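Tannase (Lactobacillus plantarum, PDB 3WA7) hydrolyses the galloyl ester bonds of tannins, probably through the serine-hydrolase mechanism of the alpha/beta-hydrolase superfamily. Local coordinates at residues Q99-R104 with D459-I464; I206-H211 with A393-S398; Y216-N221 with S423-I428. All blocks are in the same frame, centred on the assembly; numbering follows the deposited sequence.

Interaction 1. Residues Q99-R104 with D459-I464; sequences QQALKR and DLFSWI
Phe461 of helix 457-468 reaches across to the end of helix 95-103 and meets it with CB and one side of its ring (CD1, CE1, CZ), the methylene group under Arg104 and the far end of the ring against the backbone of Gln100 and Ala101. The CG of Phe461 lies beside its own backbone N, anti to the carbonyl carbon (chi1 -68°), which sends the ring out toward the other helix. There Phe461 CE1 comes to 3.5 Å from Gln100 O and 3.6 Å from Gln100 CB, while Phe461 CZ lies 3.7 Å from Ala101 N and 4.0 Å from the methyl Ala101 CB. Gln100 O is already the helical acceptor of Arg104 N, so the ring rests beside a paired carbonyl. The Arg104 chain, bent at chi2 (79°), runs past the ring with Arg104 CD 3.9 Å from Phe461 CD1. The guanidinium then lies over Phe461 CB, which sits beneath the centre of one face, 3.5 Å from Arg104 CZ. Guanidinium and ring planes stand 65° apart, so the two are not stacked. Asp465, one turn beyond Phe461 on helix 457-468, takes a salt bridge from Arg104 NE; Tyr106 adds an edge-to-face ring contact to Phe461. The contact joins two helices of the alpha/beta-hydrolase fold, helix 95-103 resting on strands 13-19 and 22-33, helix 457-468 on strands 199-203 and 410-414. Between the segments van der Waals forces act, a phenylalanine packed under the arginine's methylenes and guanidinium face, whose charge Asp465 is likely to balance.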
loop_
_atom_site.group_PDB
_atom_site.type_symbol
_atom_site.label_atom_id
_atom_site.label_comp_id
_atom_site.label_asym_id
_atom_site.label_seq_id
_atom_site.Cartn_x
_atom_site.Cartn_y
_atom_site.Cartn_z
ATOM N N GLN A 99 -14.063 -2.904 12.829
ATOM C CA GLN A 99 -14.929 -3.616 13.758
ATOM C C GLN A 99 -14.134 -4.703 14.481
ATOM O O GLN A 99 -14.155 -4.793 15.710
ATOM C CB GLN A 99 -16.101 -4.248 13.008
ATOM C CG GLN A 99 -17.123 -3.248 12.496
ATOM C CD GLN A 99 -18.213 -3.910 11.676
ATOM O OE1 GLN A 99 -18.374 -5.131 11.712
ATOM N NE2 GLN A 99 -18.974 -3.109 10.937
ATOM N N GLN A 100 -13.430 -5.523 13.709
ATOM C CA GLN A 100 -12.634 -6.608 14.272
ATOM C C GLN A 100 -11.478 -6.095 15.124
ATOM O O GLN A 100 -11.100 -6.718 16.118
ATOM C CB GLN A 100 -12.095 -7.497 13.147
ATOM C CG GLN A 100 -13.172 -8.279 12.403
ATOM C CD GLN A 100 -13.979 -9.174 13.322
ATOM O OE1 GLN A 100 -13.423 -9.887 14.157
ATOM N NE2 GLN A 100 -15.300 -9.148 13.166
ATOM N N ALA A 101 -10.917 -4.956 14.732
ATOM C CA ALA A 101 -9.804 -4.364 15.465
ATOM C C ALA A 101 -10.256 -3.925 16.858
ATOM O O ALA A 101 -9.550 -4.127 17.842
ATOM C CB ALA A 101 -9.245 -3.169 14.692
ATOM N N LEU A 102 -11.439 -3.326 16.933
ATOM C CA LEU A 102 -11.982 -2.871 18.208
ATOM C C LEU A 102 -12.233 -4.074 19.111
ATOM O O LEU A 102 -11.950 -4.040 20.309
ATOM C CB LEU A 102 -13.285 -2.103 17.976
ATOM C CG LEU A 102 -13.090 -0.740 17.308
ATOM C CD1 LEU A 102 -14.436 -0.161 16.889
ATOM C CD2 LEU A 102 -12.363 0.192 18.273
ATOM N N LYS A 103 -12.761 -5.137 18.516
ATOM C CA LYS A 103 -13.044 -6.372 19.237
ATOM C C LYS A 103 -11.741 -6.969 19.773
ATOM O O LYS A 103 -11.717 -7.593 20.838
ATOM C CB LYS A 103 -13.733 -7.367 18.290
ATOM C CG LYS A 103 -14.128 -8.691 18.929
ATOM C CD LYS A 103 -14.904 -9.549 17.942
ATOM C CE LYS A 103 -15.343 -10.869 18.562
ATOM N NZ LYS A 103 -14.176 -11.702 18.967
ATOM N N ARG A 104 -10.656 -6.756 19.031
ATOM C CA ARG A 104 -9.336 -7.264 19.395
ATOM C C ARG A 104 -8.634 -6.391 20.439
ATOM O O ARG A 104 -7.564 -6.748 20.934
ATOM C CB ARG A 104 -8.461 -7.358 18.144
ATOM C CG ARG A 104 -7.196 -8.177 18.312
ATOM C CD ARG A 104 -7.491 -9.666 18.222
ATOM N NE ARG A 104 -6.266 -10.450 18.100
ATOM C CZ ARG A 104 -6.194 -11.635 17.502
ATOM N NH1 ARG A 104 -7.279 -12.179 16.968
ATOM N NH2 ARG A 104 -5.033 -12.272 17.428
ATOM N N ASP A 459 -4.594 -13.648 10.851
ATOM C CA ASP A 459 -3.136 -13.680 10.829
ATOM C C ASP A 459 -2.553 -12.287 11.086
ATOM O O ASP A 459 -1.541 -12.152 11.767
ATOM C CB ASP A 459 -2.625 -14.202 9.483
ATOM C CG ASP A 459 -2.927 -15.673 9.270
ATOM O OD1 ASP A 459 -2.609 -16.191 8.177
ATOM O OD2 ASP A 459 -3.471 -16.318 10.189
ATOM N N LEU A 460 -3.188 -11.253 10.537
ATOM C CA LEU A 460 -2.705 -9.890 10.741
ATOM C C LEU A 460 -2.722 -9.531 12.222
ATOM O O LEU A 460 -1.739 -9.026 12.750
ATOM C CB LEU A 460 -3.562 -8.881 9.970
ATOM C CG LEU A 460 -3.260 -7.401 10.252
ATOM C CD1 LEU A 460 -1.821 -7.075 9.867
ATOM C CD2 LEU A 460 -4.234 -6.522 9.479
ATOM N N PHE A 461 -3.840 -9.799 12.890
ATOM C CA PHE A 461 -3.963 -9.486 14.310
ATOM C C PHE A 461 -3.043 -10.367 15.162
ATOM O O PHE A 461 -2.577 -9.948 16.223
ATOM C CB PHE A 461 -5.422 -9.634 14.763
ATOM C CG PHE A 461 -6.360 -8.603 14.171
ATOM C CD1 PHE A 461 -7.728 -8.669 14.424
ATOM C CD2 PHE A 461 -5.881 -7.573 13.363
ATOM C CE1 PHE A 461 -8.607 -7.726 13.880
ATOM C CE2 PHE A 461 -6.754 -6.624 12.814
ATOM C CZ PHE A 461 -8.118 -6.703 13.075
ATOM N N SER A 462 -2.777 -11.583 14.694
ATOM C CA SER A 462 -1.886 -12.486 15.417
ATOM C C SER A 462 -0.475 -11.901 15.363
ATOM O O SER A 462 0.270 -11.945 16.345
ATOM C CB SER A 462 -1.898 -13.879 14.781
ATOM O OG SER A 462 -0.966 -14.734 15.422
ATOM N N TRP A 463 -0.118 -11.351 14.203
ATOM C CA TRP A 463 1.193 -10.731 14.011
ATOM C C TRP A 463 1.302 -9.502 14.912
ATOM O O TRP A 463 2.309 -9.307 15.591
ATOM C CB TRP A 463 1.367 -10.323 12.544
ATOM C CG TRP A 463 2.623 -9.546 12.242
ATOM C CD1 TRP A 463 3.903 -10.025 12.207
ATOM C CD2 TRP A 463 2.707 -8.154 11.907
ATOM N NE1 TRP A 463 4.779 -9.018 11.868
ATOM C CE2 TRP A 463 4.072 -7.860 11.679
ATOM C CE3 TRP A 463 1.763 -7.127 11.777
ATOM C CZ2 TRP A 463 4.514 -6.577 11.326
ATOM C CZ3 TRP A 463 2.204 -5.851 11.426
ATOM C CH2 TRP A 463 3.570 -5.591 11.204
ATOM N N ILE A 464 0.262 -8.673 14.921
ATOM C CA ILE A 464 0.273 -7.478 15.754
ATOM C C ILE A 464 0.421 -7.835 17.237
ATOM O O ILE A 464 1.264 -7.271 17.935
ATOM C CB ILE A 464 -1.015 -6.641 15.550
ATOM C CG1 ILE A 464 -1.012 -6.035 14.139
ATOM C CG2 ILE A 464 -1.104 -5.544 16.611
ATOM C CD1 ILE A 464 -2.229 -5.187 13.822
#

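Interaction 2. Residues I206-H211 with A393-S398; sequences IHNLEH and AINPLS
Asn395 ND2 gives its two strongest bonds across the contact, to Asn208 OD1 and to Glu210 OE2, each at 2.9 Å. Asn395 CG stands anti to the backbone N (chi1 -173°), which points the amide at both partners. The bond to Glu210 is the straighter, with an N-H...O angle of 163°; Glu210 OE2 lies in the amide plane of Asn395, yet is met from above the plane of its own carboxylate, the two groups being turned 80° apart. Asn208 OD1 has a second donor, His211 ND1 at 2.8 Å, which comes in from the opposite face to Asn395 ND2; these two bonds, with that of Asn208 ND2 to Tyr268 OH, limit the turning of this amide. Glu210 CG in turn lies 3.4 Å above the centre of the His211 ring. Asn395 OD1 takes Leu397 N at 3.1 Å, a capping bond at the turn leading into helix 398-401. Replacing Asn395 by an alanine is likely to leave Asn208 OD1 and Glu210 OE2 without their shared donor, and Leu397 N without its capping acceptor. A water accepts from Leu209 N and is weakly tied to Ile394 O. Apolar groups pack next to this network: Leu397 CD1 approaches Asn208 ND2 to 3.4 Å, and Pro396 CD lies 3.9 Å from His207 CB. The contact joins the loop between strand 199-203 and helix 209-220 to the link between helices 388-393 and 398-401. Helix 164-174, after the probable nucleophile elbow, touches His207, Ile394 and Pro396, and helix 425-436 packs on His207, Asn208 and Leu397.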
loop_
_atom_site.group_PDB
_atom_site.type_symbol
_atom_site.label_atom_id
_atom_site.label_comp_id
_atom_site.label_asym_id
_atom_site.label_seq_id
_atom_site.Cartn_x
_atom_site.Cartn_y
_atom_site.Cartn_z
ATOM N N ILE A 206 1.422 -0.537 -4.117
ATOM C CA ILE A 206 1.780 -0.105 -5.459
ATOM C C ILE A 206 2.779 1.030 -5.266
ATOM O O ILE A 206 2.405 2.201 -5.206
ATOM C CB ILE A 206 0.538 0.391 -6.224
ATOM C CG1 ILE A 206 -0.516 -0.720 -6.267
ATOM C CG2 ILE A 206 0.923 0.806 -7.639
ATOM C CD1 ILE A 206 -0.088 -1.958 -7.049
ATOM N N HIS A 207 4.050 0.654 -5.143
ATOM C CA HIS A 207 5.131 1.606 -4.906
ATOM C C HIS A 207 6.294 1.387 -5.875
ATOM O O HIS A 207 6.201 0.564 -6.785
ATOM C CB HIS A 207 5.638 1.448 -3.473
ATOM C CG HIS A 207 6.411 0.185 -3.247
ATOM N ND1 HIS A 207 5.827 -1.064 -3.265
ATOM C CD2 HIS A 207 7.734 -0.021 -3.049
ATOM C CE1 HIS A 207 6.759 -1.985 -3.090
ATOM N NE2 HIS A 207 7.925 -1.378 -2.956
ATOM N N ASN A 208 7.392 2.113 -5.660
ATOM C CA ASN A 208 8.574 2.014 -6.525
ATOM C C ASN A 208 8.090 2.258 -7.955
ATOM O O ASN A 208 8.490 1.579 -8.909
ATOM C CB ASN A 208 9.212 0.624 -6.378
ATOM C CG ASN A 208 10.613 0.556 -6.954
ATOM O OD1 ASN A 208 11.247 1.582 -7.197
ATOM N ND2 ASN A 208 11.109 -0.661 -7.162
ATOM N N LEU A 209 7.227 3.263 -8.083
ATOM C CA LEU A 209 6.603 3.619 -9.350
ATOM C C LEU A 209 7.531 3.896 -10.528
ATOM O O LEU A 209 7.219 3.518 -11.659
ATOM C CB LEU A 209 5.665 4.816 -9.133
ATOM C CG LEU A 209 4.650 4.634 -7.997
ATOM C CD1 LEU A 209 3.826 5.907 -7.844
ATOM C CD2 LEU A 209 3.742 3.433 -8.282
ATOM N N GLU A 210 8.668 4.536 -10.272
ATOM C CA GLU A 210 9.603 4.872 -11.341
ATOM C C GLU A 210 10.332 3.654 -11.908
ATOM O O GLU A 210 11.073 3.771 -12.882
ATOM C CB GLU A 210 10.629 5.908 -10.857
ATOM C CG GLU A 210 11.629 5.381 -9.841
ATOM C CD GLU A 210 11.172 5.564 -8.407
ATOM O OE1 GLU A 210 9.961 5.424 -8.140
ATOM O OE2 GLU A 210 12.034 5.843 -7.543
ATOM N N HIS A 211 10.125 2.488 -11.301
ATOM C CA HIS A 211 10.764 1.267 -11.784
ATOM C C HIS A 211 9.723 0.177 -12.031
ATOM O O HIS A 211 10.066 -0.938 -12.430
ATOM C CB HIS A 211 11.792 0.758 -10.770
ATOM C CG HIS A 211 12.858 1.757 -10.441
ATOM N ND1 HIS A 211 13.079 2.213 -9.160
ATOM C CD2 HIS A 211 13.753 2.399 -11.229
ATOM C CE1 HIS A 211 14.063 3.094 -9.173
ATOM N NE2 HIS A 211 14.490 3.225 -10.416
ATOM N N ALA A 393 11.543 10.771 -2.901
ATOM C CA ALA A 393 10.940 11.005 -1.596
ATOM C C ALA A 393 9.709 10.149 -1.304
ATOM O O ALA A 393 9.457 9.803 -0.146
ATOM C CB ALA A 393 10.584 12.486 -1.451
ATOM N N ILE A 394 8.938 9.802 -2.330
ATOM C CA ILE A 394 7.746 8.996 -2.086
ATOM C C ILE A 394 7.933 7.508 -2.371
ATOM O O ILE A 394 6.964 6.749 -2.404
ATOM C CB ILE A 394 6.515 9.509 -2.876
ATOM C CG1 ILE A 394 6.722 9.328 -4.379
ATOM C CG2 ILE A 394 6.248 10.966 -2.527
ATOM C CD1 ILE A 394 5.446 9.547 -5.174
ATOM N N ASN A 395 9.181 7.097 -2.568
ATOM C CA ASN A 395 9.493 5.691 -2.812
ATOM C C ASN A 395 10.018 5.134 -1.485
ATOM O O ASN A 395 11.068 5.556 -1.002
ATOM C CB ASN A 395 10.573 5.561 -3.893
ATOM C CG ASN A 395 10.825 4.114 -4.301
ATOM O OD1 ASN A 395 10.497 3.183 -3.567
ATOM N ND2 ASN A 395 11.428 3.923 -5.474
ATOM N N PRO A 396 9.288 4.190 -0.872
ATOM C CA PRO A 396 9.731 3.616 0.402
ATOM C C PRO A 396 11.173 3.100 0.370
ATOM O O PRO A 396 11.905 3.222 1.349
ATOM C CB PRO A 396 8.723 2.492 0.641
ATOM C CG PRO A 396 7.477 3.020 0.001
ATOM C CD PRO A 396 8.005 3.600 -1.295
ATOM N N LEU A 397 11.574 2.530 -0.762
ATOM C CA LEU A 397 12.916 1.976 -0.908
ATOM C C LEU A 397 14.049 2.978 -0.684
ATOM O O LEU A 397 15.119 2.609 -0.199
ATOM C CB LEU A 397 13.073 1.349 -2.297
ATOM C CG LEU A 397 12.076 0.265 -2.715
ATOM C CD1 LEU A 397 12.502 -0.299 -4.065
ATOM C CD2 LEU A 397 12.020 -0.846 -1.673
ATOM N N SER A 398 13.815 4.236 -1.046
ATOM C CA SER A 398 14.822 5.283 -0.903
ATOM C C SER A 398 15.384 5.389 0.511
ATOM O O SER A 398 16.564 5.675 0.699
ATOM C CB SER A 398 14.227 6.639 -1.300
ATOM O OG SER A 398 13.833 6.640 -2.659
HETATM O O HOH W 1 7.160 4.919 -5.358
#

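Interaction 3. Residues Y216-N221 with S423-I428; sequences YEWQFN and SFAIPI
Hydrogen bonds to one oxygen dominate: Gln219 OE1, on helix 209-220, accepts from Ser423 OG at 2.7 Å and from Phe424 N at 2.9 Å. Phe424 N lies in the carbonyl plane, on a lone pair, whereas the hydroxyl comes from above that plane (41° out of it). The extended glutamine chain, with CG opposite the backbone N (chi1 -178°), carries the amide out to the turn before helix 425-436. Ser423 OG works both ways, since while giving its proton to Gln219 it also accepts from Ala425 N at 3.0 Å, a capping bond at the turn into that helix.

Packing surrounds these bonds. The Gln219 amide lies only 18° from parallel to the Phe424 ring, with Gln219 NE2 3.7 Å from Phe424 CE1. Trp218 turns the edge of its six-membered ring to Ser423 OG, and its CZ3 lies 4.2 Å from Ala425 CB. Tyr216 likewise presents a ring edge, CD1 standing 3.7 Å from Ser423 N, while its hydroxyl is bonded to Arg420 O; Trp218 NE1 goes to Gly288 O. Leu336 of helix 332-339 touches both Gln219 and Phe424.

In this buried setting a neutral amide oxygen satisfies a hydroxyl and a main-chain N-H at once, and through Ser423 it couples the side of one helix to the capped start of helix 425-436 without a charged group in the bonds between the two segments.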
loop_
_atom_site.group_PDB
_atom_site.type_symbol
_atom_site.label_atom_id
_atom_site.label_comp_id
_atom_site.label_asym_id
_atom_site.label_seq_id
_atom_site.Cartn_x
_atom_site.Cartn_y
_atom_site.Cartn_z
ATOM N N TYR A 216 7.118 -4.659 -14.669
ATOM C CA TYR A 216 5.928 -5.214 -15.295
ATOM C C TYR A 216 6.257 -5.936 -16.594
ATOM O O TYR A 216 5.715 -7.008 -16.868
ATOM C CB TYR A 216 4.896 -4.118 -15.577
ATOM C CG TYR A 216 3.469 -4.627 -15.552
ATOM C CD1 TYR A 216 2.839 -4.926 -14.343
ATOM C CD2 TYR A 216 2.761 -4.849 -16.736
ATOM C CE1 TYR A 216 1.539 -5.436 -14.307
ATOM C CE2 TYR A 216 1.457 -5.361 -16.713
ATOM C CZ TYR A 216 0.857 -5.652 -15.498
ATOM O OH TYR A 216 -0.422 -6.163 -15.466
ATOM N N GLU A 217 7.140 -5.349 -17.393
ATOM C CA GLU A 217 7.511 -5.961 -18.659
ATOM C C GLU A 217 8.459 -7.142 -18.487
ATOM O O GLU A 217 8.459 -8.060 -19.304
ATOM C CB GLU A 217 8.092 -4.910 -19.601
ATOM C CG GLU A 217 7.076 -3.835 -19.957
ATOM C CD GLU A 217 5.709 -4.420 -20.288
ATOM O OE1 GLU A 217 5.634 -5.326 -21.144
ATOM O OE2 GLU A 217 4.706 -3.976 -19.695
ATOM N N TRP A 218 9.274 -7.127 -17.436
ATOM C CA TRP A 218 10.143 -8.268 -17.192
ATOM C C TRP A 218 9.205 -9.456 -16.976
ATOM O O TRP A 218 9.456 -10.565 -17.447
ATOM C CB TRP A 218 10.984 -8.070 -15.930
ATOM C CG TRP A 218 11.574 -9.362 -15.429
ATOM C CD1 TRP A 218 12.656 -10.025 -15.939
ATOM C CD2 TRP A 218 11.054 -10.190 -14.381
ATOM N NE1 TRP A 218 12.837 -11.218 -15.277
ATOM C CE2 TRP A 218 11.866 -11.344 -14.317
ATOM C CE3 TRP A 218 9.974 -10.071 -13.495
ATOM C CZ2 TRP A 218 11.634 -12.375 -13.400
ATOM C CZ3 TRP A 218 9.741 -11.100 -12.580
ATOM C CH2 TRP A 218 10.570 -12.236 -12.542
ATOM N N GLN A 219 8.109 -9.204 -16.268
ATOM C CA GLN A 219 7.143 -10.253 -15.975
ATOM C C GLN A 219 6.221 -10.646 -17.128
ATOM O O GLN A 219 6.019 -11.836 -17.385
ATOM C CB GLN A 219 6.288 -9.848 -14.777
ATOM C CG GLN A 219 5.278 -10.914 -14.357
ATOM C CD GLN A 219 4.618 -10.583 -13.036
ATOM O OE1 GLN A 219 5.296 -10.280 -12.056
ATOM N NE2 GLN A 219 3.291 -10.648 -12.998
ATOM N N PHE A 220 5.681 -9.661 -17.838
ATOM C CA PHE A 220 4.732 -9.964 -18.908
ATOM C C PHE A 220 5.185 -9.871 -20.360
ATOM O O PHE A 220 4.372 -10.045 -21.266
ATOM C CB PHE A 220 3.464 -9.119 -18.715
ATOM C CG PHE A 220 2.619 -9.552 -17.544
ATOM C CD1 PHE A 220 2.434 -8.712 -16.447
ATOM C CD2 PHE A 220 1.999 -10.799 -17.545
ATOM C CE1 PHE A 220 1.637 -9.111 -15.365
ATOM C CE2 PHE A 220 1.202 -11.205 -16.469
ATOM C CZ PHE A 220 1.021 -10.357 -15.380
ATOM N N ASN A 221 6.464 -9.605 -20.601
ATOM C CA ASN A 221 6.928 -9.535 -21.981
ATOM C C ASN A 221 6.625 -10.871 -22.652
ATOM O O ASN A 221 6.843 -11.930 -22.064
ATOM C CB ASN A 221 8.429 -9.255 -22.039
ATOM C CG ASN A 221 8.966 -9.284 -23.455
ATOM O OD1 ASN A 221 9.614 -10.247 -23.867
ATOM N ND2 ASN A 221 8.685 -8.229 -24.216
ATOM N N SER A 423 4.002 -6.003 -10.958
ATOM C CA SER A 423 4.775 -7.241 -10.954
ATOM C C SER A 423 5.050 -7.764 -9.551
ATOM O O SER A 423 5.190 -6.991 -8.602
ATOM C CB SER A 423 6.113 -7.036 -11.667
ATOM O OG SER A 423 6.948 -8.171 -11.496
ATOM N N PHE A 424 5.127 -9.087 -9.434
ATOM C CA PHE A 424 5.427 -9.737 -8.164
ATOM C C PHE A 424 6.801 -9.271 -7.700
ATOM O O PHE A 424 7.093 -9.265 -6.510
ATOM C CB PHE A 424 5.453 -11.257 -8.340
ATOM C CG PHE A 424 4.140 -11.837 -8.772
ATOM C CD1 PHE A 424 4.047 -12.582 -9.944
ATOM C CD2 PHE A 424 2.996 -11.637 -8.005
ATOM C CE1 PHE A 424 2.824 -13.124 -10.348
ATOM C CE2 PHE A 424 1.772 -12.171 -8.397
ATOM C CZ PHE A 424 1.685 -12.917 -9.569
ATOM N N ALA A 425 7.641 -8.882 -8.658
ATOM C CA ALA A 425 8.991 -8.417 -8.348
ATOM C C ALA A 425 8.995 -7.206 -7.424
ATOM O O ALA A 425 9.896 -7.048 -6.605
ATOM C CB ALA A 425 9.736 -8.081 -9.636
ATOM N N ILE A 426 7.987 -6.348 -7.564
ATOM C CA ILE A 426 7.892 -5.143 -6.748
ATOM C C ILE A 426 7.809 -5.433 -5.241
ATOM O O ILE A 426 8.633 -4.942 -4.472
ATOM C CB ILE A 426 6.698 -4.269 -7.218
ATOM C CG1 ILE A 426 7.005 -3.694 -8.608
ATOM C CG2 ILE A 426 6.424 -3.151 -6.223
ATOM C CD1 ILE A 426 8.239 -2.788 -8.659
ATOM N N PRO A 427 6.814 -6.220 -4.792
ATOM C CA PRO A 427 6.774 -6.482 -3.349
ATOM C C PRO A 427 7.951 -7.355 -2.889
ATOM O O PRO A 427 8.406 -7.252 -1.750
ATOM C CB PRO A 427 5.417 -7.163 -3.152
ATOM C CG PRO A 427 5.173 -7.830 -4.477
ATOM C CD PRO A 427 5.631 -6.782 -5.464
ATOM N N ILE A 428 8.450 -8.207 -3.778
ATOM C CA ILE A 428 9.577 -9.063 -3.421
ATOM C C ILE A 428 10.831 -8.224 -3.163
ATOM O O ILE A 428 11.584 -8.495 -2.228
ATOM C CB ILE A 428 9.851 -10.109 -4.532
ATOM C CG1 ILE A 428 8.692 -11.114 -4.577
ATOM C CG2 ILE A 428 11.169 -10.828 -4.262
ATOM C CD1 ILE A 428 8.730 -12.059 -5.768
#

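Interactions 2 and 3 are buried, lie with centres about 14 Å apart and share helix 209-220, at its start and near its end respectively. They touch where His207 meets Ile426 of helix 425-436, and their segments alternate along the chain. In both an amide side chain is bonded at a capped turn: in interaction 2 the capping Asn395 itself, with a carboxylate and a water; in interaction 3 Gln219, which bonds the capping Ser423 among aromatic rings. Interaction 1, partly buried, encloses both along the chain; between its segments it is van der Waals contact of a ring with an arginine and a helix backbone, with the Arg104-Asp465 salt bridge beside it.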